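Local structure of putative ubiquinone biosynthesis protein (Nostoc punctiforme, 3MSQ) at residues R94-R99 and T125-H130; F149-P154 and R186-G191; F164-I169 and A179-I184. The protein has no established activity but, as a member of the Coq4 family, probably takes part in the biosynthesis of ubiquinone or a similar quinone. All blocks are in the same frame, centred on the assembly; numbering follows the deposited sequence.

Contact 1: R94-R99 and T125-H130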
loop_
_atom_site.group_PDB
_atom_site.type_symbol
_atom_site.label_atom_id
_atom_site.label_comp_id
_atom_site.label_asym_id
_atom_site.label_seq_id
_atom_site.Cartn_x
_atom_site.Cartn_y
_atom_site.Cartn_z
ATOM N N ARG A 94 2.555 -21.136 34.761
ATOM C CA ARG A 94 3.166 -22.355 34.213
ATOM C C ARG A 94 3.479 -22.214 32.724
ATOM O O ARG A 94 4.568 -22.609 32.298
ATOM C CB ARG A 94 2.295 -23.598 34.480
ATOM N N GLU A 95 2.553 -21.611 31.948
ATOM C CA GLU A 95 2.769 -21.397 30.520
ATOM C C GLU A 95 3.557 -20.124 30.156
ATOM O O GLU A 95 4.041 -20.007 29.023
ATOM C CB GLU A 95 1.502 -21.612 29.687
ATOM C CG GLU A 95 0.393 -20.600 29.883
ATOM C CD GLU A 95 -0.711 -20.782 28.860
ATOM O OE1 GLU A 95 -1.544 -21.700 29.048
ATOM O OE2 GLU A 95 -0.696 -20.061 27.834
HETATM N N MSE A 96 3.717 -19.195 31.124
HETATM C CA MSE A 96 4.517 -17.977 30.947
HETATM C C MSE A 96 6.000 -18.347 31.045
HETATM O O MSE A 96 6.817 -17.835 30.271
HETATM C CB MSE A 96 4.186 -16.908 32.005
HETATM C CG MSE A 96 3.074 -15.914 31.600
HETATM SE SE MSE A 96 3.052 -15.178 29.761
HETATM C CE MSE A 96 5.034 -14.708 29.537
ATOM N N LYS A 97 6.334 -19.247 32.005
ATOM C CA LYS A 97 7.684 -19.765 32.260
ATOM C C LYS A 97 8.131 -20.635 31.093
ATOM O O LYS A 97 9.323 -20.694 30.800
ATOM C CB LYS A 97 7.732 -20.570 33.573
ATOM C CG LYS A 97 7.398 -19.761 34.828
ATOM C CD LYS A 97 8.632 -19.262 35.552
ATOM C CE LYS A 97 8.282 -18.592 36.858
ATOM N NZ LYS A 97 7.953 -19.571 37.932
ATOM N N ALA A 98 7.167 -21.297 30.423
ATOM C CA ALA A 98 7.396 -22.152 29.255
ATOM C C ALA A 98 7.590 -21.320 27.971
ATOM O O ALA A 98 8.250 -21.796 27.048
ATOM C CB ALA A 98 6.243 -23.133 29.086
ATOM N N ARG A 99 7.031 -20.083 27.919
ATOM C CA ARG A 99 7.121 -19.170 26.772
ATOM C C ARG A 99 7.768 -17.829 27.167
ATOM O O ARG A 99 8.747 -17.794 27.904
ATOM C CB ARG A 99 5.715 -18.978 26.138
ATOM C CG ARG A 99 5.479 -17.649 25.404
ATOM C CD ARG A 99 4.148 -17.595 24.679
ATOM N NE ARG A 99 3.137 -16.864 25.448
ATOM C CZ ARG A 99 2.161 -16.134 24.909
ATOM N NH1 ARG A 99 2.053 -16.023 23.589
ATOM N NH2 ARG A 99 1.278 -15.520 25.686
ATOM N N THR A 125 -4.582 -7.102 30.106
ATOM C CA THR A 125 -5.374 -8.296 30.346
ATOM C C THR A 125 -5.463 -9.312 29.233
ATOM O O THR A 125 -5.649 -10.480 29.557
ATOM C CB THR A 125 -6.763 -7.930 30.905
ATOM O OG1 THR A 125 -7.539 -7.276 29.905
ATOM C CG2 THR A 125 -6.691 -7.060 32.152
ATOM N N HIS A 126 -5.361 -8.909 27.943
ATOM C CA HIS A 126 -5.570 -9.832 26.819
ATOM C C HIS A 126 -4.765 -11.136 26.781
ATOM O O HIS A 126 -5.259 -12.124 26.239
ATOM C CB HIS A 126 -5.722 -9.133 25.456
ATOM C CG HIS A 126 -4.600 -9.365 24.493
ATOM N ND1 HIS A 126 -3.625 -8.400 24.269
ATOM C CD2 HIS A 126 -4.368 -10.425 23.678
ATOM C CE1 HIS A 126 -2.823 -8.917 23.357
ATOM N NE2 HIS A 126 -3.230 -10.140 22.974
ATOM N N ASP A 127 -3.593 -11.176 27.404
ATOM C CA ASP A 127 -2.796 -12.407 27.455
ATOM C C ASP A 127 -3.409 -13.481 28.388
ATOM O O ASP A 127 -3.042 -14.646 28.295
ATOM C CB ASP A 127 -1.342 -12.098 27.828
ATOM C CG ASP A 127 -0.373 -13.094 27.286
ATOM O OD1 ASP A 127 -0.219 -13.152 26.044
ATOM O OD2 ASP A 127 0.251 -13.806 28.097
ATOM N N ILE A 128 -4.341 -13.084 29.267
ATOM C CA ILE A 128 -5.054 -13.969 30.196
ATOM C C ILE A 128 -6.202 -14.645 29.425
ATOM O O ILE A 128 -6.431 -15.840 29.614
ATOM C CB ILE A 128 -5.528 -13.181 31.472
ATOM C CG1 ILE A 128 -4.332 -12.684 32.308
ATOM C CG2 ILE A 128 -6.476 -13.980 32.349
ATOM C CD1 ILE A 128 -4.344 -11.189 32.690
ATOM N N TYR A 129 -6.880 -13.885 28.528
ATOM C CA TYR A 129 -8.035 -14.300 27.714
ATOM C C TYR A 129 -7.951 -15.706 27.144
ATOM O O TYR A 129 -8.865 -16.491 27.385
ATOM C CB TYR A 129 -8.365 -13.300 26.576
ATOM C CG TYR A 129 -8.856 -11.928 26.981
ATOM C CD1 TYR A 129 -9.135 -11.628 28.306
ATOM C CD2 TYR A 129 -9.021 -10.920 26.034
ATOM C CE1 TYR A 129 -9.536 -10.353 28.687
ATOM C CE2 TYR A 129 -9.424 -9.638 26.401
ATOM C CZ TYR A 129 -9.692 -9.361 27.731
ATOM O OH TYR A 129 -10.106 -8.107 28.124
ATOM N N HIS A 130 -6.873 -16.028 26.402
ATOM C CA HIS A 130 -6.702 -17.333 25.771
ATOM C C HIS A 130 -6.768 -18.547 26.734
ATOM O O HIS A 130 -7.220 -19.615 26.310
ATOM C CB HIS A 130 -5.465 -17.355 24.852
ATOM C CG HIS A 130 -4.186 -17.537 25.592
ATOM N ND1 HIS A 130 -3.403 -16.456 25.956
ATOM C CD2 HIS A 130 -3.606 -18.677 26.040
ATOM C CE1 HIS A 130 -2.367 -16.973 26.604
ATOM N NE2 HIS A 130 -2.453 -18.308 26.684
#
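E95 and H130 make the straightest polar link between the end of helix 88-98 and helix 114-133: NE2 of H130 gives its N-H to OE2 of E95 at 2.7 Å, with 176° at the hydrogen. The oxygen lies in the ring plane, at the edge of the imidazole, whereas the nitrogen stands above the plane of the carboxylate, which is turned 41° from the ring. E95 reaches this far because its chain runs extended beyond CG (chi2 171°).

The second link is a salt bridge. NH2 of R99 lies 2.8 Å from OD1 of D127, with the guanidinium and carboxylate nearly coplanar, but the hydrogen bond within it is bent and weak. D127 has other company at OD2: the hydroxyl of Y92 is hydrogen-bonded to it, and SE of selenomethionine M96 sits 3.5 Å away. Of the two acids, then, E95 takes the N-H of H130, while D127 is held by R99 and Y92.

H126, D127 and H130, with E142 beside H126, match the HDxxH...E signature of Coq4 proteins, a sequence thought to form a metal site in relatives.

Contact 2: F149-P154 and R186-G191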
loop_
_atom_site.group_PDB
_atom_site.type_symbol
_atom_site.label_atom_id
_atom_site.label_comp_id
_atom_site.label_asym_id
_atom_site.label_seq_id
_atom_site.Cartn_x
_atom_site.Cartn_y
_atom_site.Cartn_z
ATOM N N PHE A 149 -13.370 -12.687 20.681
ATOM C CA PHE A 149 -13.430 -11.316 21.198
ATOM C C PHE A 149 -14.346 -10.401 20.362
ATOM O O PHE A 149 -15.145 -9.633 20.933
ATOM C CB PHE A 149 -12.022 -10.739 21.375
ATOM C CG PHE A 149 -11.980 -9.541 22.292
ATOM C CD1 PHE A 149 -12.182 -9.684 23.664
ATOM C CD2 PHE A 149 -11.765 -8.262 21.784
ATOM C CE1 PHE A 149 -12.194 -8.565 24.511
ATOM C CE2 PHE A 149 -11.775 -7.147 22.634
ATOM C CZ PHE A 149 -11.977 -7.309 23.993
ATOM N N LEU A 150 -14.269 -10.530 19.003
ATOM C CA LEU A 150 -15.111 -9.803 18.032
ATOM C C LEU A 150 -16.592 -10.240 18.181
ATOM O O LEU A 150 -17.489 -9.401 18.048
ATOM C CB LEU A 150 -14.586 -10.012 16.585
ATOM C CG LEU A 150 -15.229 -9.210 15.434
ATOM C CD1 LEU A 150 -14.724 -7.800 15.401
ATOM C CD2 LEU A 150 -14.900 -9.818 14.106
ATOM N N ALA A 151 -16.839 -11.534 18.512
ATOM C CA ALA A 151 -18.194 -12.061 18.711
ATOM C C ALA A 151 -18.860 -11.458 19.943
ATOM O O ALA A 151 -20.066 -11.249 19.928
ATOM C CB ALA A 151 -18.165 -13.580 18.827
ATOM N N GLN A 152 -18.066 -11.162 20.992
ATOM C CA GLN A 152 -18.487 -10.617 22.284
ATOM C C GLN A 152 -18.564 -9.100 22.313
ATOM O O GLN A 152 -19.627 -8.544 22.571
ATOM C CB GLN A 152 -17.494 -11.055 23.363
ATOM C CG GLN A 152 -17.666 -12.473 23.856
ATOM C CD GLN A 152 -17.177 -12.618 25.267
ATOM O OE1 GLN A 152 -16.202 -11.980 25.695
ATOM N NE2 GLN A 152 -17.862 -13.441 26.022
ATOM N N THR A 153 -17.400 -8.437 22.137
ATOM C CA THR A 153 -17.197 -6.986 22.219
ATOM C C THR A 153 -16.269 -6.490 21.100
ATOM O O THR A 153 -15.044 -6.468 21.281
ATOM C CB THR A 153 -16.689 -6.608 23.622
ATOM O OG1 THR A 153 -15.623 -7.480 23.996
ATOM C CG2 THR A 153 -17.783 -6.682 24.684
ATOM N N PRO A 154 -16.820 -6.112 19.922
ATOM C CA PRO A 154 -15.938 -5.680 18.805
ATOM C C PRO A 154 -15.155 -4.384 19.007
ATOM O O PRO A 154 -15.733 -3.347 19.302
ATOM C CB PRO A 154 -16.871 -5.578 17.600
ATOM C CG PRO A 154 -18.244 -5.839 18.111
ATOM C CD PRO A 154 -18.247 -6.126 19.548
ATOM N N ARG A 186 -14.855 -21.512 15.149
ATOM C CA ARG A 186 -14.999 -22.037 16.514
ATOM C C ARG A 186 -14.995 -20.875 17.491
ATOM O O ARG A 186 -15.875 -20.806 18.347
ATOM C CB ARG A 186 -13.871 -23.018 16.854
ATOM C CG ARG A 186 -13.928 -23.512 18.279
ATOM C CD ARG A 186 -12.885 -24.571 18.549
ATOM N NE ARG A 186 -11.590 -24.036 18.982
ATOM C CZ ARG A 186 -11.310 -23.615 20.216
ATOM N NH1 ARG A 186 -12.257 -23.583 21.150
ATOM N NH2 ARG A 186 -10.092 -23.206 20.520
ATOM N N GLY A 187 -14.036 -19.964 17.314
ATOM C CA GLY A 187 -13.881 -18.768 18.122
ATOM C C GLY A 187 -15.127 -17.911 18.136
ATOM O O GLY A 187 -15.642 -17.608 19.208
ATOM N N TYR A 188 -15.635 -17.542 16.949
ATOM C CA TYR A 188 -16.825 -16.721 16.809
ATOM C C TYR A 188 -18.066 -17.395 17.423
ATOM O O TYR A 188 -18.796 -16.760 18.184
ATOM C CB TYR A 188 -17.068 -16.325 15.339
ATOM C CG TYR A 188 -17.877 -15.050 15.219
ATOM C CD1 TYR A 188 -19.272 -15.080 15.234
ATOM C CD2 TYR A 188 -17.249 -13.806 15.141
ATOM C CE1 TYR A 188 -20.022 -13.904 15.166
ATOM C CE2 TYR A 188 -17.989 -12.624 15.064
ATOM C CZ TYR A 188 -19.375 -12.677 15.085
ATOM O OH TYR A 188 -20.103 -11.512 15.007
ATOM N N ARG A 189 -18.281 -18.682 17.111
ATOM C CA ARG A 189 -19.398 -19.490 17.581
ATOM C C ARG A 189 -19.448 -19.537 19.111
ATOM O O ARG A 189 -20.489 -19.206 19.683
ATOM C CB ARG A 189 -19.276 -20.887 16.978
ATOM C CG ARG A 189 -20.536 -21.735 16.971
ATOM C CD ARG A 189 -20.303 -23.066 16.241
ATOM N NE ARG A 189 -18.987 -23.685 16.497
ATOM C CZ ARG A 189 -18.619 -24.287 17.635
ATOM N NH1 ARG A 189 -19.455 -24.348 18.670
ATOM N NH2 ARG A 189 -17.403 -24.808 17.752
ATOM N N VAL A 190 -18.304 -19.879 19.764
ATOM C CA VAL A 190 -18.154 -19.988 21.216
ATOM C C VAL A 190 -18.323 -18.635 21.902
ATOM O O VAL A 190 -18.990 -18.556 22.933
ATOM C CB VAL A 190 -16.845 -20.713 21.637
ATOM C CG1 VAL A 190 -16.707 -20.781 23.167
ATOM C CG2 VAL A 190 -16.764 -22.109 21.041
ATOM N N GLY A 191 -17.714 -17.608 21.328
ATOM C CA GLY A 191 -17.783 -16.231 21.801
ATOM C C GLY A 191 -19.197 -15.684 21.761
ATOM O O GLY A 191 -19.620 -15.023 22.700
#
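A151 sits squarely on the ring of Y188. Its CB hangs 3.7 Å from the ring centroid and only 7° off the ring normal, a CH-pi contact over the middle of one face. The tyrosine gets under it by its first torsion: CG is anti to the backbone N (chi1 -155°), which swings the ring out along helix 139-152. Toward the hydroxyl end of the ring, CE2 lies beneath CA of the same alanine at 3.7 Å, while CD2 of L150 lies 4.3 Å from the same CE2.

One turn further along helix 177-192 comes G191, the third large contributor. Here the backbones close in, CA of A151 and CA of G191 being 5.2 Å apart, and a side chain on G191 would be directed straight at the alanine. This is close helix-to-helix packing through small residues, in a fold of helices and loops without strands, and no hydrogen bond crosses it. CB of A151 lies 3.8 Å from C of G191. CG of Q152 is 3.4 Å from O of G191.

A leucine in place of Y188 would probably leave A151 without the flat face it rests on, and would disturb the packing against M181 of the second subunit, which touches the same tyrosine. The amide of Q152 looks past the helix to the chain after 177-192: NE2 is hydrogen-bonded to the carbonyls of T194 and G196, and OE1 receives the N-H of L198.

Contact 3: F164-I169 and A179-I184; sequences FGMVMI and ALMTEI
L180 carries its CG anti to the backbone N (chi1 178°), and this throws the isobutyl group straight across to helix 156-172, where CD2 slips in among G165, M166 and I169. Opposite it, I169 has CG1 anti to its own carbonyl carbon (chi1 -56°), so that CG1 as well as CB faces the leucine.

The methyl CD2 of L180 is the busiest atom here. It lies 3.7 Å from CA of M166, 3.8 Å from CB of I169 and 3.9 Å from the carbonyl O of G165, resting on the helix backbone as much as on side chains. G165 has no side chain to stand between the helices at this point. The other methyl, CD1, runs beside CG1 of I169.

Selenomethionine M166 works the second half of the contact through one carbon. Its CG meets CD1 of I184 at 3.8 Å and SE of selenomethionine M181 at 4.1 Å; the M166 and M181 chains cross at about a right angle, the M181 chain folding at chi2 and chi3. I184 approaches with an extended chain, offering just its terminal methyl.

The side chains that meet are all apolar, and no hydrogen bond joins the two segments. They run antiparallel, at 167°, and the axes of the two short segments come no closer than 10.8 Å, with L180, I169, M166 and I184 between them. The pair forms a helical hairpin, and its first arm belongs to a predicted transmembrane helix.

Helix 139-152 closes one side of the hairpin, F140 touching both I169 and L180 and I143 touching I184. The second subunit packs against M166 with its S163 and against M168 with its L14.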
loop_
_atom_site.group_PDB
_atom_site.type_symbol
_atom_site.label_atom_id
_atom_site.label_comp_id
_atom_site.label_asym_id
_atom_site.label_seq_id
_atom_site.Cartn_x
_atom_site.Cartn_y
_atom_site.Cartn_z
ATOM N N PHE A 164 -6.413 -9.352 8.422
ATOM C CA PHE A 164 -4.972 -9.548 8.266
ATOM C C PHE A 164 -4.657 -11.041 8.267
ATOM O O PHE A 164 -4.028 -11.531 7.320
ATOM C CB PHE A 164 -4.222 -8.823 9.400
ATOM C CG PHE A 164 -2.759 -9.166 9.494
ATOM C CD1 PHE A 164 -1.826 -8.525 8.687
ATOM C CD2 PHE A 164 -2.315 -10.165 10.357
ATOM C CE1 PHE A 164 -0.471 -8.859 8.761
ATOM C CE2 PHE A 164 -0.959 -10.508 10.422
ATOM C CZ PHE A 164 -0.050 -9.860 9.620
ATOM N N GLY A 165 -5.130 -11.720 9.323
ATOM C CA GLY A 165 -5.005 -13.157 9.538
ATOM C C GLY A 165 -5.401 -13.937 8.304
ATOM O O GLY A 165 -4.551 -14.584 7.685
HETATM N N MSE A 166 -6.656 -13.762 7.875
HETATM C CA MSE A 166 -7.233 -14.408 6.694
HETATM C C MSE A 166 -6.427 -14.191 5.412
HETATM O O MSE A 166 -6.157 -15.160 4.706
HETATM C CB MSE A 166 -8.669 -13.928 6.493
HETATM C CG MSE A 166 -9.718 -14.793 7.194
HETATM SE SE MSE A 166 -11.449 -13.923 7.113
HETATM C CE MSE A 166 -11.195 -12.737 8.427
ATOM N N VAL A 167 -6.019 -12.932 5.138
ATOM C CA VAL A 167 -5.244 -12.503 3.973
ATOM C C VAL A 167 -3.816 -13.109 3.976
ATOM O O VAL A 167 -3.366 -13.621 2.953
ATOM C CB VAL A 167 -5.219 -10.949 3.901
ATOM C CG1 VAL A 167 -4.243 -10.443 2.841
ATOM C CG2 VAL A 167 -6.602 -10.401 3.621
HETATM N N MSE A 168 -3.099 -13.017 5.113
HETATM C CA MSE A 168 -1.724 -13.504 5.215
HETATM C C MSE A 168 -1.600 -15.020 5.114
HETATM O O MSE A 168 -0.647 -15.510 4.494
HETATM C CB MSE A 168 -1.038 -12.950 6.461
HETATM C CG MSE A 168 -0.858 -11.414 6.430
HETATM SE SE MSE A 168 0.270 -10.747 4.972
HETATM C CE MSE A 168 -0.962 -9.837 4.092
ATOM N N ILE A 169 -2.574 -15.764 5.688
ATOM C CA ILE A 169 -2.593 -17.217 5.601
ATOM C C ILE A 169 -2.957 -17.643 4.171
ATOM O O ILE A 169 -2.207 -18.405 3.578
ATOM C CB ILE A 169 -3.465 -17.889 6.694
ATOM C CG1 ILE A 169 -3.041 -17.484 8.155
ATOM C CG2 ILE A 169 -3.603 -19.427 6.496
ATOM C CD1 ILE A 169 -1.616 -17.631 8.546
ATOM N N ALA A 179 -7.656 -24.910 8.401
ATOM C CA ALA A 179 -7.327 -24.920 9.819
ATOM C C ALA A 179 -7.600 -23.541 10.425
ATOM O O ALA A 179 -8.174 -23.462 11.517
ATOM C CB ALA A 179 -5.867 -25.291 9.999
ATOM N N LEU A 180 -7.214 -22.461 9.695
ATOM C CA LEU A 180 -7.463 -21.089 10.121
ATOM C C LEU A 180 -8.966 -20.841 10.186
ATOM O O LEU A 180 -9.430 -20.314 11.186
ATOM C CB LEU A 180 -6.760 -20.051 9.214
ATOM C CG LEU A 180 -7.005 -18.574 9.565
ATOM C CD1 LEU A 180 -6.107 -18.091 10.694
ATOM C CD2 LEU A 180 -6.823 -17.696 8.370
HETATM N N MSE A 181 -9.731 -21.274 9.173
HETATM C CA MSE A 181 -11.176 -21.066 9.174
HETATM C C MSE A 181 -11.889 -21.898 10.219
HETATM O O MSE A 181 -12.990 -21.541 10.638
HETATM C CB MSE A 181 -11.775 -21.289 7.795
HETATM C CG MSE A 181 -11.366 -20.242 6.755
HETATM SE SE MSE A 181 -11.677 -18.365 7.171
HETATM C CE MSE A 181 -13.522 -18.449 7.868
ATOM N N THR A 182 -11.255 -22.996 10.655
ATOM C CA THR A 182 -11.769 -23.868 11.711
ATOM C C THR A 182 -11.648 -23.153 13.080
ATOM O O THR A 182 -12.594 -23.196 13.873
ATOM C CB THR A 182 -11.108 -25.254 11.611
ATOM O OG1 THR A 182 -11.782 -26.031 10.599
ATOM C CG2 THR A 182 -11.075 -25.997 12.943
ATOM N N GLU A 183 -10.504 -22.480 13.338
ATOM C CA GLU A 183 -10.272 -21.726 14.565
ATOM C C GLU A 183 -11.099 -20.452 14.610
ATOM O O GLU A 183 -11.608 -20.122 15.682
ATOM C CB GLU A 183 -8.786 -21.404 14.753
ATOM C CG GLU A 183 -8.004 -22.500 15.449
ATOM C CD GLU A 183 -8.577 -22.925 16.788
ATOM O OE1 GLU A 183 -8.320 -22.220 17.794
ATOM O OE2 GLU A 183 -9.314 -23.939 16.821
ATOM N N ILE A 184 -11.228 -19.729 13.468
ATOM C CA ILE A 184 -12.022 -18.500 13.356
ATOM C C ILE A 184 -13.516 -18.791 13.637
ATOM O O ILE A 184 -14.110 -18.093 14.463
ATOM C CB ILE A 184 -11.807 -17.764 12.008
ATOM C CG1 ILE A 184 -10.380 -17.244 11.880
ATOM C CG2 ILE A 184 -12.811 -16.623 11.833
ATOM C CD1 ILE A 184 -10.016 -16.728 10.489
#

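How the contacts relate
Helix 177-192 serves both contact 2 and contact 3, whose centres lie 14 Å apart: its earlier turns pack on helix 156-172, its later ones on the end of helix 139-152. Contact 3 is nested inside the chain loop that contact 2 closes. Both reach the second subunit, where the same two residues recur, since Y188 of contact 2 and M181 of contact 3 each meet the other's counterpart there. Contact 1, with the HDxxH sequence, precedes them in the chain; it joins contact 2 through ring packing, Y129 CE2 lying 3.5 Å from F149 CE1, but stays about 9 Å from contact 3 at the nearest atoms.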